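Local coordinates for xylanase and alpha-amylase inhibitor protein (Scadoxus multiflorus, PDB 3MU7) that probably inhibits xylanase and alpha-amylase enzymes, using a TIM-barrel scaffold of the glycosyl hydrolase family 18 type, at residues W9-E19 against S49-I60; Y95-P103 against S110-I121. One frame throughout, in Å; residues are numbered along the deposited sequence.

Contact 1. Residues W9-E19 against S49-I60; sequences WGQSFDERSLE and SGHSPKGLEPQI. With PO4 (phosphate ion), chain B.
His51 NE2 donates to Glu15 OE2 at 2.7 Å, and the carboxylate oxygen lies close to the plane of the imidazole, where the N-H points. Two donors grip that oxygen from opposite faces of the carboxylate: His51 from the anti side and Ser12 N from well above the plane. On its other nitrogen, ND1, the histidine holds a phosphate ion through O1, 2.7 Å away in a nearly straight bond, while Ser52 N donates to O4 of the same ion. Nearby, Ser49 OG donates to a lone pair of Gly10 O, in the carbonyl plane, at 2.7 Å; a small hydroxyl suits this place, close against the backbone of the turn. Farther along, Gln59 OE1 accepts from Glu19 N at 2.9 Å in the first turn of helix 18-23, and its NE2 gives a proton to a water that also takes one from Leu18 N and donates to the phosphate.

Packing spreads from the imidazole. Trp9 CH2 stands over one face of the His51 ring in an offset stack, centroids 4.4 Å apart and planes at 23°. The indole gets there because its CG is trans to the backbone N (chi1 -176°), and its NE1 is secured by Arg16 O. Leu56 CD2 touches the same CH2 at 3.6 Å, and Leu18 CD2 leans on Ile60 CG1. Replacing His51 with an alanine would probably leave Glu15 OE2 without its cross-segment donor, take away the ring stacked on Trp9 and loosen the phosphate. With a carboxylate on one nitrogen and an anion on the other, the imidazole is likely to be drawn toward its protonated form, a polar bridge between the buried Glu15 and the phosphate, which probably comes from the crystallisation liquor.

Contact 2. Residues Y95-P103 against S110-I121; sequences YLHKNFLLP and SRPFGNAVLDGI
The end of helix 86-101, widened by a pi-type turn at 97-101, meets the returning loop through Leu118 N, which donates to Phe100 O at 2.8 Å, while Val117 CA adds a C-H contact to the same oxygen. The preceding residue, Asn99, bridges helix and loop: OD1 accepts from Arg111 N at 2.8 Å, and ND2 turns back to Tyr95 O in its own helix, which fixes the rotation of the amide. Asparagine suits this place because it offers an acceptor and a donor at once.

Arg111 folds back on itself, bent at chi2 and chi3 (-64° and -57°), and this brings its guanidinium to the residues that follow the helix. NH1 and NH2 both grip Leu102 O, at 3.0 Å and 3.1 Å respectively, NE binds Gly114 O, and Asn99 O lies over the centre of one face. Glu109 supplies the opposite charge at NH1.

Beneath, Phe100 turns its edge to the face of Phe113, Phe100 CE1 lying 3.6 Å from Phe113 CD2, with the planes at 72°. Pro112 CB meets Phe100 CZ, and Leu118 CD1 runs alongside the Phe100 ring. Leu101 CD1 rests on Ile121 CG1 at 3.8 Å, branched aliphatic groups filling the space between helix and strand. Strand 120-125 pairs in parallel with 69-76, with helix 86-101 lying between the two in sequence, so this is the right-handed beta-alpha-beta crossover of a TIM barrel, here at the turn that leads from helix to following strand.

In the fold
From the N terminus, strand 5-9 ends in the loop of contact 1, which leads into helix 18-23; the chain then passes through strand 29-37 and returns at 49-60, bringing the first two barrel helices together. Contact 2 opens after strand 69-76, in the last turns of helix 86-101, and closes a much shorter loop as the chain enters strand 120-125. The two therefore follow in series, neither nested nor crossed. They nevertheless adjoin in space, their centres about 16 Å apart: Lys54 NZ probably bonds to the carbonyl oxygens of Arg111 and Ser110, and Phe113 reaches Leu56 and Ile60. The segment 49-60, leading into helix 56-65, thus lies against both helix 18-23 and the loop before strand 120-125.

Contact 1. Residues W9-E19 against S49-I60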
loop_
_atom_site.group_PDB
_atom_site.type_symbol
_atom_site.label_atom_id
_atom_site.label_comp_id
_atom_site.label_asym_id
_atom_site.label_seq_id
_atom_site.Cartn_x
_atom_site.Cartn_y
_atom_site.Cartn_z
ATOM N N TRP A 9 -2.479 0.270 7.554
ATOM C CA TRP A 9 -3.143 -0.069 8.808
ATOM C C TRP A 9 -2.869 -1.543 9.091
ATOM O O TRP A 9 -2.674 -2.331 8.159
ATOM C CB TRP A 9 -4.654 0.191 8.696
ATOM C CG TRP A 9 -5.380 -0.036 9.984
ATOM C CD1 TRP A 9 -5.637 0.893 10.945
ATOM C CD2 TRP A 9 -5.906 -1.279 10.470
ATOM N NE1 TRP A 9 -6.304 0.310 12.000
ATOM C CE2 TRP A 9 -6.472 -1.021 11.737
ATOM C CE3 TRP A 9 -5.970 -2.579 9.954
ATOM C CZ2 TRP A 9 -7.077 -2.020 12.506
ATOM C CZ3 TRP A 9 -6.571 -3.574 10.721
ATOM C CH2 TRP A 9 -7.122 -3.282 11.981
ATOM N N GLY A 10 -2.830 -1.918 10.370
ATOM C CA GLY A 10 -2.714 -3.322 10.748
ATOM C C GLY A 10 -1.417 -3.688 11.437
ATOM O O GLY A 10 -1.188 -4.860 11.729
ATOM N N GLN A 11 -0.583 -2.681 11.700
ATOM C CA GLN A 11 0.785 -2.865 12.189
ATOM C C GLN A 11 0.944 -2.962 13.704
ATOM O O GLN A 11 2.045 -3.223 14.176
ATOM C CB GLN A 11 1.696 -1.754 11.638
ATOM C CG GLN A 11 1.950 -1.846 10.131
ATOM C CD GLN A 11 0.701 -1.579 9.291
ATOM O OE1 GLN A 11 0.075 -0.522 9.405
ATOM N NE2 GLN A 11 0.352 -2.525 8.429
ATOM N N SER A 12 -0.130 -2.771 14.469
ATOM C CA SER A 12 -0.022 -2.892 15.922
ATOM C C SER A 12 -1.332 -3.322 16.534
ATOM O O SER A 12 -2.374 -2.725 16.269
ATOM C CB SER A 12 0.404 -1.572 16.569
ATOM O OG SER A 12 0.548 -1.751 17.975
ATOM N N PHE A 13 -1.277 -4.312 17.416
ATOM C CA PHE A 13 -2.477 -4.760 18.097
ATOM C C PHE A 13 -3.214 -3.617 18.796
ATOM O O PHE A 13 -4.442 -3.624 18.873
ATOM C CB PHE A 13 -2.136 -5.858 19.104
ATOM C CG PHE A 13 -3.340 -6.445 19.785
ATOM C CD1 PHE A 13 -4.207 -7.274 19.083
ATOM C CD2 PHE A 13 -3.610 -6.171 21.125
ATOM C CE1 PHE A 13 -5.324 -7.836 19.709
ATOM C CE2 PHE A 13 -4.727 -6.720 21.752
ATOM C CZ PHE A 13 -5.581 -7.551 21.047
ATOM N N ASP A 14 -2.463 -2.651 19.317
ATOM C CA ASP A 14 -3.061 -1.577 20.103
ATOM C C ASP A 14 -3.350 -0.315 19.309
ATOM O O ASP A 14 -3.662 0.716 19.896
ATOM C CB ASP A 14 -2.189 -1.260 21.310
ATOM C CG ASP A 14 -1.983 -2.465 22.181
ATOM O OD1 ASP A 14 -2.983 -3.043 22.640
ATOM O OD2 ASP A 14 -0.822 -2.864 22.362
ATOM N N GLU A 15 -3.275 -0.388 17.985
ATOM C CA GLU A 15 -3.504 0.794 17.163
ATOM C C GLU A 15 -4.976 1.207 17.135
ATOM O O GLU A 15 -5.881 0.403 17.381
ATOM C CB GLU A 15 -2.998 0.573 15.737
ATOM C CG GLU A 15 -3.882 -0.332 14.898
ATOM C CD GLU A 15 -3.211 -0.723 13.599
ATOM O OE1 GLU A 15 -2.938 0.184 12.781
ATOM O OE2 GLU A 15 -2.967 -1.932 13.394
ATOM N N ARG A 16 -5.192 2.474 16.803
ATOM C CA ARG A 16 -6.511 3.009 16.492
ATOM C C ARG A 16 -7.219 2.058 15.518
ATOM O O ARG A 16 -6.623 1.621 14.521
ATOM C CB ARG A 16 -6.330 4.391 15.857
ATOM C CG ARG A 16 -7.613 5.052 15.363
ATOM C CD ARG A 16 -7.344 6.388 14.673
ATOM N NE ARG A 16 -6.471 6.219 13.509
ATOM C CZ ARG A 16 -5.850 7.213 12.882
ATOM N NH1 ARG A 16 -6.001 8.473 13.284
ATOM N NH2 ARG A 16 -5.062 6.940 11.854
ATOM N N SER A 17 -8.483 1.742 15.796
ATOM C CA SER A 17 -9.224 0.769 15.006
ATOM C C SER A 17 -9.319 1.172 13.534
ATOM O O SER A 17 -9.169 2.345 13.180
ATOM C CB SER A 17 -10.632 0.585 15.567
ATOM O OG SER A 17 -11.411 1.725 15.283
ATOM N N LEU A 18 -9.607 0.196 12.686
ATOM C CA LEU A 18 -9.774 0.469 11.270
ATOM C C LEU A 18 -10.906 1.471 11.046
ATOM O O LEU A 18 -10.746 2.445 10.307
ATOM C CB LEU A 18 -10.028 -0.826 10.505
ATOM C CG LEU A 18 -10.321 -0.673 9.008
ATOM C CD1 LEU A 18 -9.214 0.084 8.301
ATOM C CD2 LEU A 18 -10.510 -2.026 8.377
ATOM N N GLU A 19 -12.048 1.252 11.695
ATOM C CA GLU A 19 -13.172 2.173 11.524
ATOM C C GLU A 19 -12.840 3.591 12.012
ATOM O O GLU A 19 -13.194 4.563 11.347
ATOM C CB GLU A 19 -14.466 1.625 12.143
ATOM C CG GLU A 19 -14.390 1.359 13.635
ATOM C CD GLU A 19 -15.487 0.443 14.155
ATOM O OE1 GLU A 19 -16.332 -0.026 13.361
ATOM O OE2 GLU A 19 -15.479 0.168 15.374
ATOM N N SER A 49 -1.146 -8.164 13.026
ATOM C CA SER A 49 -0.791 -7.763 14.392
ATOM C C SER A 49 -1.856 -8.133 15.423
ATOM O O SER A 49 -2.174 -7.348 16.318
ATOM C CB SER A 49 -0.467 -6.266 14.449
ATOM O OG SER A 49 0.517 -5.932 13.489
ATOM N N GLY A 50 -2.413 -9.329 15.280
ATOM C CA GLY A 50 -3.356 -9.854 16.259
ATOM C C GLY A 50 -4.779 -9.355 16.147
ATOM O O GLY A 50 -5.629 -9.798 16.909
ATOM N N HIS A 51 -5.062 -8.447 15.212
ATOM C CA HIS A 51 -6.440 -7.986 15.008
ATOM C C HIS A 51 -7.299 -9.144 14.516
ATOM O O HIS A 51 -6.827 -9.990 13.769
ATOM C CB HIS A 51 -6.487 -6.868 13.965
ATOM C CG HIS A 51 -5.767 -5.619 14.366
ATOM N ND1 HIS A 51 -6.086 -4.895 15.495
ATOM C CD2 HIS A 51 -4.763 -4.944 13.759
ATOM C CE1 HIS A 51 -5.301 -3.835 15.570
ATOM N NE2 HIS A 51 -4.490 -3.842 14.526
ATOM N N SER A 52 -8.561 -9.181 14.930
ATOM C CA SER A 52 -9.478 -10.213 14.460
ATOM C C SER A 52 -9.825 -10.021 12.980
ATOM O O SER A 52 -10.431 -9.011 12.622
ATOM C CB SER A 52 -10.752 -10.199 15.297
ATOM O OG SER A 52 -11.760 -10.959 14.661
ATOM N N PRO A 53 -9.455 -10.988 12.120
ATOM C CA PRO A 53 -9.777 -10.799 10.700
ATOM C C PRO A 53 -11.280 -10.727 10.440
ATOM O O PRO A 53 -11.732 -9.840 9.717
ATOM C CB PRO A 53 -9.156 -12.027 10.023
ATOM C CG PRO A 53 -8.085 -12.466 10.954
ATOM C CD PRO A 53 -8.600 -12.170 12.337
ATOM N N LYS A 54 -12.058 -11.627 11.039
ATOM C CA LYS A 54 -13.504 -11.601 10.840
ATOM C C LYS A 54 -14.098 -10.291 11.358
ATOM O O LYS A 54 -15.026 -9.746 10.759
ATOM C CB LYS A 54 -14.178 -12.810 11.502
ATOM C CG LYS A 54 -13.782 -14.167 10.918
ATOM C CD LYS A 54 -14.391 -14.406 9.538
ATOM C CE LYS A 54 -14.237 -15.864 9.110
ATOM N NZ LYS A 54 -14.952 -16.153 7.831
ATOM N N GLY A 55 -13.540 -9.782 12.456
ATOM C CA GLY A 55 -13.981 -8.522 13.045
ATOM C C GLY A 55 -13.752 -7.311 12.155
ATOM O O GLY A 55 -14.351 -6.260 12.367
ATOM N N LEU A 56 -12.890 -7.450 11.153
ATOM C CA LEU A 56 -12.675 -6.365 10.204
ATOM C C LEU A 56 -13.853 -6.145 9.277
ATOM O O LEU A 56 -14.006 -5.048 8.754
ATOM C CB LEU A 56 -11.409 -6.585 9.369
ATOM C CG LEU A 56 -10.062 -6.572 10.095
ATOM C CD1 LEU A 56 -8.925 -6.566 9.084
ATOM C CD2 LEU A 56 -9.945 -5.387 11.038
ATOM N N GLU A 57 -14.674 -7.173 9.058
ATOM C CA GLU A 57 -15.768 -7.070 8.103
ATOM C C GLU A 57 -16.593 -5.769 8.231
ATOM O O GLU A 57 -16.672 -5.003 7.266
ATOM C CB GLU A 57 -16.680 -8.307 8.128
ATOM C CG GLU A 57 -17.848 -8.158 7.160
ATOM C CD GLU A 57 -18.796 -9.333 7.115
ATOM O OE1 GLU A 57 -18.514 -10.385 7.714
ATOM O OE2 GLU A 57 -19.833 -9.192 6.437
ATOM N N PRO A 58 -17.210 -5.507 9.409
ATOM C CA PRO A 58 -18.032 -4.292 9.480
ATOM C C PRO A 58 -17.212 -3.009 9.415
ATOM O O PRO A 58 -17.719 -1.978 8.980
ATOM C CB PRO A 58 -18.729 -4.416 10.841
ATOM C CG PRO A 58 -17.873 -5.320 11.631
ATOM C CD PRO A 58 -17.320 -6.307 10.647
ATOM N N GLN A 59 -15.954 -3.081 9.839
ATOM C CA GLN A 59 -15.083 -1.909 9.813
ATOM C C GLN A 59 -14.693 -1.531 8.385
ATOM O O GLN A 59 -14.664 -0.346 8.036
ATOM C CB GLN A 59 -13.845 -2.148 10.661
ATOM C CG GLN A 59 -14.132 -2.534 12.097
ATOM C CD GLN A 59 -12.881 -2.408 12.929
ATOM O OE1 GLN A 59 -12.372 -1.308 13.119
ATOM N NE2 GLN A 59 -12.341 -3.541 13.388
ATOM N N ILE A 60 -14.407 -2.541 7.570
ATOM C CA ILE A 60 -14.142 -2.341 6.149
ATOM C C ILE A 60 -15.361 -1.681 5.497
ATOM O O ILE A 60 -15.239 -0.690 4.770
ATOM C CB ILE A 60 -13.831 -3.685 5.448
ATOM C CG1 ILE A 60 -12.479 -4.238 5.906
ATOM C CG2 ILE A 60 -13.833 -3.517 3.939
ATOM C CD1 ILE A 60 -12.334 -5.740 5.710
HETATM P P PO4 B . -9.155 -5.943 16.931
HETATM O O1 PO4 B . -7.774 -5.628 17.436
HETATM O O2 PO4 B . -10.167 -5.135 17.707
HETATM O O3 PO4 B . -9.224 -5.526 15.481
HETATM O O4 PO4 B . -9.426 -7.418 17.085
HETATM O O HOH W 1 -9.802 -2.545 14.347
#

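Contact 2. Residues Y95-P103 against S110-I121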
loop_
_atom_site.group_PDB
_atom_site.type_symbol
_atom_site.label_atom_id
_atom_site.label_comp_id
_atom_site.label_asym_id
_atom_site.label_seq_id
_atom_site.Cartn_x
_atom_site.Cartn_y
_atom_site.Cartn_z
ATOM N N TYR A 95 -6.978 -17.346 -4.835
ATOM C CA TYR A 95 -7.267 -17.168 -3.413
ATOM C C TYR A 95 -7.699 -15.733 -3.108
ATOM O O TYR A 95 -8.705 -15.511 -2.431
ATOM C CB TYR A 95 -6.035 -17.549 -2.592
ATOM C CG TYR A 95 -6.101 -17.176 -1.130
ATOM C CD1 TYR A 95 -6.789 -17.979 -0.211
ATOM C CD2 TYR A 95 -5.472 -16.024 -0.653
ATOM C CE1 TYR A 95 -6.852 -17.631 1.140
ATOM C CE2 TYR A 95 -5.528 -15.685 0.688
ATOM C CZ TYR A 95 -6.217 -16.485 1.570
ATOM O OH TYR A 95 -6.258 -16.124 2.894
ATOM N N LEU A 96 -6.937 -14.760 -3.610
ATOM C CA LEU A 96 -7.258 -13.357 -3.385
ATOM C C LEU A 96 -8.588 -12.979 -4.011
ATOM O O LEU A 96 -9.400 -12.288 -3.398
ATOM C CB LEU A 96 -6.158 -12.456 -3.931
ATOM C CG LEU A 96 -4.813 -12.539 -3.213
ATOM C CD1 LEU A 96 -3.768 -11.765 -4.015
ATOM C CD2 LEU A 96 -4.892 -12.035 -1.764
ATOM N N HIS A 97 -8.807 -13.443 -5.227
ATOM C CA HIS A 97 -10.033 -13.126 -5.946
ATOM C C HIS A 97 -11.275 -13.669 -5.272
ATOM O O HIS A 97 -12.214 -12.923 -5.048
ATOM C CB HIS A 97 -9.923 -13.650 -7.377
ATOM C CG HIS A 97 -10.959 -13.097 -8.295
ATOM N ND1 HIS A 97 -11.633 -13.900 -9.165
ATOM C CD2 HIS A 97 -11.374 -11.839 -8.530
ATOM C CE1 HIS A 97 -12.451 -13.161 -9.874
ATOM N NE2 HIS A 97 -12.351 -11.918 -9.485
ATOM N N LYS A 98 -11.236 -14.943 -4.956
ATOM C CA LYS A 98 -12.398 -15.600 -4.364
ATOM C C LYS A 98 -12.704 -15.095 -2.961
ATOM O O LYS A 98 -13.866 -14.956 -2.586
ATOM C CB LYS A 98 -12.198 -17.115 -4.322
ATOM C CG LYS A 98 -12.278 -17.793 -5.679
ATOM C CD LYS A 98 -12.249 -19.304 -5.523
ATOM C CE LYS A 98 -12.512 -20.012 -6.842
ATOM N NZ LYS A 98 -12.615 -21.489 -6.668
ATOM N N ASN A 99 -11.665 -14.822 -2.180
ATOM C CA ASN A 99 -11.859 -14.520 -0.764
ATOM C C ASN A 99 -11.997 -13.053 -0.401
ATOM O O ASN A 99 -12.596 -12.736 0.630
ATOM C CB ASN A 99 -10.766 -15.165 0.069
ATOM C CG ASN A 99 -10.965 -16.645 0.207
ATOM O OD1 ASN A 99 -11.880 -17.087 0.901
ATOM N ND2 ASN A 99 -10.125 -17.430 -0.461
ATOM N N PHE A 100 -11.453 -12.168 -1.234
ATOM C CA PHE A 100 -11.385 -10.745 -0.908
ATOM C C PHE A 100 -11.982 -9.838 -1.972
ATOM O O PHE A 100 -12.406 -8.737 -1.650
ATOM C CB PHE A 100 -9.934 -10.309 -0.647
ATOM C CG PHE A 100 -9.276 -11.016 0.507
ATOM C CD1 PHE A 100 -9.480 -10.592 1.820
ATOM C CD2 PHE A 100 -8.430 -12.097 0.280
ATOM C CE1 PHE A 100 -8.860 -11.251 2.888
ATOM C CE2 PHE A 100 -7.809 -12.754 1.334
ATOM C CZ PHE A 100 -8.023 -12.330 2.640
ATOM N N LEU A 101 -11.998 -10.268 -3.230
ATOM C CA LEU A 101 -12.354 -9.352 -4.317
ATOM C C LEU A 101 -13.721 -9.608 -4.931
ATOM O O LEU A 101 -14.186 -8.836 -5.771
ATOM C CB LEU A 101 -11.258 -9.353 -5.385
ATOM C CG LEU A 101 -9.862 -8.956 -4.885
ATOM C CD1 LEU A 101 -8.815 -9.220 -5.952
ATOM C CD2 LEU A 101 -9.815 -7.494 -4.438
ATOM N N LEU A 102 -14.349 -10.693 -4.495
ATOM C CA LEU A 102 -15.687 -11.065 -4.930
ATOM C C LEU A 102 -16.564 -11.268 -3.705
ATOM O O LEU A 102 -16.052 -11.579 -2.632
ATOM C CB LEU A 102 -15.640 -12.374 -5.720
ATOM C CG LEU A 102 -14.978 -12.376 -7.095
ATOM C CD1 LEU A 102 -14.884 -13.809 -7.586
ATOM C CD2 LEU A 102 -15.754 -11.520 -8.085
ATOM N N PRO A 103 -17.898 -11.115 -3.863
ATOM C CA PRO A 103 -18.821 -11.528 -2.804
ATOM C C PRO A 103 -18.689 -13.030 -2.549
ATOM O O PRO A 103 -18.215 -13.756 -3.430
ATOM C CB PRO A 103 -20.203 -11.216 -3.400
ATOM C CG PRO A 103 -19.955 -10.241 -4.482
ATOM C CD PRO A 103 -18.611 -10.575 -5.034
ATOM N N SER A 110 -12.588 -19.504 2.697
ATOM C CA SER A 110 -12.197 -19.152 4.067
ATOM C C SER A 110 -12.720 -17.749 4.503
ATOM O O SER A 110 -12.956 -17.531 5.693
ATOM C CB SER A 110 -10.684 -19.272 4.257
ATOM O OG SER A 110 -9.996 -18.376 3.405
ATOM N N ARG A 111 -12.923 -16.827 3.523
ATOM C CA ARG A 111 -13.402 -15.477 3.831
ATOM C C ARG A 111 -12.752 -14.877 5.115
ATOM O O ARG A 111 -13.430 -14.616 6.104
ATOM C CB ARG A 111 -14.929 -15.426 3.992
ATOM C CG ARG A 111 -15.735 -16.123 2.903
ATOM C CD ARG A 111 -15.559 -15.471 1.531
ATOM N NE ARG A 111 -15.907 -14.040 1.503
ATOM C CZ ARG A 111 -16.039 -13.348 0.372
ATOM N NH1 ARG A 111 -15.849 -13.933 -0.798
ATOM N NH2 ARG A 111 -16.364 -12.053 0.435
ATOM N N PRO A 112 -11.454 -14.654 5.057
ATOM C CA PRO A 112 -10.805 -14.083 6.248
ATOM C C PRO A 112 -11.467 -12.862 6.813
ATOM O O PRO A 112 -11.541 -12.715 8.032
ATOM C CB PRO A 112 -9.343 -14.026 5.833
ATOM C CG PRO A 112 -9.209 -15.294 5.045
ATOM C CD PRO A 112 -10.545 -15.672 4.500
ATOM N N PHE A 113 -11.933 -11.962 5.945
ATOM C CA PHE A 113 -12.614 -10.740 6.391
ATOM C C PHE A 113 -14.124 -10.855 6.194
ATOM O O PHE A 113 -14.819 -9.853 5.976
ATOM C CB PHE A 113 -12.076 -9.524 5.630
ATOM C CG PHE A 113 -10.619 -9.237 5.790
ATOM C CD1 PHE A 113 -9.887 -9.769 6.861
ATOM C CD2 PHE A 113 -9.964 -8.447 4.851
ATOM C CE1 PHE A 113 -8.516 -9.488 6.982
ATOM C CE2 PHE A 113 -8.600 -8.179 4.962
ATOM C CZ PHE A 113 -7.871 -8.695 6.034
ATOM N N GLY A 114 -14.636 -12.083 6.263
ATOM C CA GLY A 114 -16.069 -12.285 6.106
ATOM C C GLY A 114 -16.581 -11.887 4.737
ATOM O O GLY A 114 -15.913 -12.063 3.733
ATOM N N ASN A 115 -17.788 -11.335 4.709
ATOM C CA ASN A 115 -18.446 -10.976 3.456
ATOM C C ASN A 115 -18.073 -9.608 2.887
ATOM O O ASN A 115 -18.649 -9.164 1.900
ATOM C CB ASN A 115 -19.965 -11.121 3.594
ATOM C CG ASN A 115 -20.385 -12.556 3.838
ATOM O OD1 ASN A 115 -19.619 -13.490 3.592
ATOM N ND2 ASN A 115 -21.605 -12.741 4.320
ATOM N N ALA A 116 -17.100 -8.947 3.508
ATOM C CA ALA A 116 -16.541 -7.724 2.939
ATOM C C ALA A 116 -15.916 -8.015 1.579
ATOM O O ALA A 116 -15.393 -9.116 1.342
ATOM C CB ALA A 116 -15.510 -7.138 3.868
ATOM N N VAL A 117 -16.004 -7.036 0.688
ATOM C CA VAL A 117 -15.369 -7.105 -0.619
ATOM C C VAL A 117 -14.435 -5.912 -0.700
ATOM O O VAL A 117 -14.868 -4.762 -0.639
ATOM C CB VAL A 117 -16.397 -7.074 -1.772
ATOM C CG1 VAL A 117 -15.686 -7.075 -3.120
ATOM C CG2 VAL A 117 -17.353 -8.264 -1.673
ATOM N N LEU A 118 -13.146 -6.196 -0.823
ATOM C CA LEU A 118 -12.125 -5.157 -0.815
ATOM C C LEU A 118 -12.046 -4.415 -2.137
ATOM O O LEU A 118 -12.533 -4.889 -3.169
ATOM C CB LEU A 118 -10.763 -5.752 -0.465
ATOM C CG LEU A 118 -10.652 -6.447 0.887
ATOM C CD1 LEU A 118 -9.203 -6.800 1.129
ATOM C CD2 LEU A 118 -11.182 -5.576 2.016
ATOM N N ASP A 119 -11.415 -3.247 -2.094
ATOM C CA ASP A 119 -11.269 -2.400 -3.261
ATOM C C ASP A 119 -10.021 -2.670 -4.084
ATOM O O ASP A 119 -9.824 -2.035 -5.114
ATOM C CB ASP A 119 -11.335 -0.942 -2.842
ATOM C CG ASP A 119 -12.649 -0.608 -2.193
ATOM O OD1 ASP A 119 -13.673 -0.630 -2.910
ATOM O OD2 ASP A 119 -12.666 -0.372 -0.971
ATOM N N GLY A 120 -9.184 -3.605 -3.646
ATOM C CA GLY A 120 -8.000 -3.945 -4.416
ATOM C C GLY A 120 -6.912 -4.599 -3.607
ATOM O O GLY A 120 -7.072 -4.870 -2.406
ATOM N N ILE A 121 -5.798 -4.839 -4.297
ATOM C CA ILE A 121 -4.636 -5.530 -3.755
ATOM C C ILE A 121 -3.400 -4.671 -3.934
ATOM O O ILE A 121 -3.153 -4.147 -5.025
ATOM C CB ILE A 121 -4.405 -6.900 -4.467
ATOM C CG1 ILE A 121 -5.646 -7.810 -4.389
ATOM C CG2 ILE A 121 -3.138 -7.588 -3.945
ATOM C CD1 ILE A 121 -6.065 -8.202 -2.982
HETATM O O HOH W 2 -7.502 -18.094 4.377
HETATM O O HOH W 3 -12.996 -11.966 3.226
HETATM O O HOH W 4 -10.368 -20.219 0.562
HETATM O O HOH W 5 -13.283 -6.142 -5.546
#